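Local coordinates for putative alpha KG dependent 2,4-D dioxygenase (Burkholderia xenovorans, PDB 5J92), which probably acts as an iron(II)- and 2-oxoglutarate-dependent dioxygenase of the TfdA family, at residues 152-157 with 268-273. Sequence-based numbering, arbitrary orientation.
Sequences ADMRAA and ALMHRG. With FE2 (Fe (II) ion), chain E.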
# COMPACT_ATOMS: atom_id res chain seq x y z
N ALA A 152 11.98 4.60 -5.35
CA ALA A 152 10.89 4.75 -6.30
C ALA A 152 11.03 6.08 -7.03
O ALA A 152 11.13 7.14 -6.39
CB ALA A 152 9.54 4.65 -5.59
N ASP A 153 11.04 6.02 -8.36
CA ASP A 153 11.30 7.20 -9.19
C ASP A 153 10.03 8.03 -9.34
O ASP A 153 9.10 7.63 -10.06
CB ASP A 153 11.84 6.76 -10.55
CG ASP A 153 12.34 7.94 -11.40
OD1 ASP A 153 11.94 9.11 -11.14
OD2 ASP A 153 13.14 7.68 -12.33
N MET A 154 9.97 9.18 -8.65
CA MET A 154 8.80 10.06 -8.73
C MET A 154 8.71 10.83 -10.06
O MET A 154 7.64 11.36 -10.37
CB MET A 154 8.80 11.06 -7.57
CG MET A 154 8.70 10.42 -6.18
SD MET A 154 7.20 9.44 -5.98
CE MET A 154 7.83 7.81 -6.25
N ARG A 155 9.82 10.95 -10.79
CA ARG A 155 9.77 11.54 -12.13
C ARG A 155 9.10 10.59 -13.10
O ARG A 155 8.19 10.98 -13.85
CB ARG A 155 11.19 11.88 -12.62
CG ARG A 155 12.10 12.48 -11.57
CD ARG A 155 13.56 12.38 -11.99
NE ARG A 155 13.95 10.97 -12.21
CZ ARG A 155 15.12 10.58 -12.71
NH1 ARG A 155 16.05 11.47 -13.05
NH2 ARG A 155 15.37 9.27 -12.85
N ALA A 156 9.55 9.33 -13.11
CA ALA A 156 8.95 8.32 -13.97
C ALA A 156 7.47 8.14 -13.64
O ALA A 156 6.64 7.99 -14.53
CB ALA A 156 9.70 6.98 -13.81
N ALA A 157 7.14 8.15 -12.34
CA ALA A 157 5.74 8.02 -11.95
C ALA A 157 4.92 9.18 -12.48
O ALA A 157 3.80 9.00 -12.97
CB ALA A 157 5.62 7.91 -10.43
N ALA A 268 13.67 13.77 -6.02
CA ALA A 268 13.13 12.99 -7.13
C ALA A 268 12.66 11.61 -6.72
O ALA A 268 12.28 10.82 -7.58
CB ALA A 268 14.19 12.84 -8.23
N LEU A 269 12.68 11.28 -5.43
CA LEU A 269 12.50 9.89 -5.03
C LEU A 269 11.65 9.78 -3.78
O LEU A 269 11.46 10.74 -3.03
CB LEU A 269 13.84 9.20 -4.73
CG LEU A 269 14.84 9.12 -5.87
CD1 LEU A 269 16.21 8.91 -5.30
CD2 LEU A 269 14.43 7.95 -6.77
N MET A 270 11.16 8.56 -3.58
CA MET A 270 10.83 8.02 -2.28
C MET A 270 11.76 6.84 -2.08
O MET A 270 12.30 6.28 -3.04
CB MET A 270 9.36 7.58 -2.20
CG MET A 270 8.36 8.71 -1.93
SD MET A 270 6.74 8.11 -1.44
CE MET A 270 6.37 6.98 -2.76
N HIS A 271 11.97 6.48 -0.82
CA HIS A 271 12.76 5.29 -0.55
C HIS A 271 12.21 4.62 0.70
O HIS A 271 11.43 5.21 1.46
CB HIS A 271 14.24 5.63 -0.35
CG HIS A 271 14.50 6.39 0.91
ND1 HIS A 271 14.25 7.74 1.03
CD2 HIS A 271 14.94 5.97 2.12
CE1 HIS A 271 14.53 8.12 2.26
NE2 HIS A 271 14.96 7.07 2.94
N ARG A 272 12.63 3.38 0.92
CA ARG A 272 12.23 2.67 2.12
C ARG A 272 13.25 1.58 2.38
O ARG A 272 13.89 1.09 1.45
CB ARG A 272 10.83 2.05 1.98
CG ARG A 272 10.77 0.87 1.01
CD ARG A 272 9.37 0.24 0.91
NE ARG A 272 9.38 -0.92 0.01
CZ ARG A 272 8.41 -1.81 -0.08
NH1 ARG A 272 7.34 -1.68 0.68
NH2 ARG A 272 8.51 -2.86 -0.90
N GLY A 273 13.39 1.21 3.65
CA GLY A 273 14.19 0.06 4.02
C GLY A 273 13.35 -1.19 4.10
O GLY A 273 12.14 -1.14 4.32
FE FE2 E . 14.84 7.90 5.23
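Ala268 CB packs against the aliphatic part of Arg155, 3.8 Å from CD, and lies oblique to the guanidinium farther along. That flat group carries the Asp153 carboxylate at its edge, in plane: NE binds OD1 and NH2 binds OD2 (2.8 Å), a side-on salt bridge that fixes the rotation of both groups. The bend at chi3 (-59°) folds the arginine back to reach it, while NH1 and NH2 also donate to the backbone carbonyls of Gln47 and Phe19, respectively. Ala156 N comes down on OD1 from above the carboxylate plane, 79° out of it, on the opposite face from NE, which lies much nearer the plane; Arg155 N makes a weak bond to the same OD1. Asp153 is thus the N-cap of helix 154-159, and its pairing with Arg155 holds the capping oxygen in place.

Strand 149-153, the middle of a three-stranded sheet in this cupin-type dioxygenase fold, ends here, running antiparallel to the outer strand 269-273. Ala152 and Met270 form the hydrogen-bonded pair, Ala152 N to Met270 O at 2.9 Å, Met270 N to Ala152 O at 3.1 Å; Asp153 and Leu269 are the next, non-hydrogen-bonded pair. Met154 N, already in the helix, still reaches Ala268 O at 3.0 Å, carrying the pairing across the strand-to-helix junction. Leu269 lays CD2 against Ala152 O (3.4 Å). On the face of Ala152 and Met270, the two methionines cross obliquely, with Met154 CE 3.9 Å from Met270 CE. One residue on, His271, its CB directed away from segment 152-157, binds the iron(II) ion through NE2 (2.4 Å), alongside His122 and Asp124.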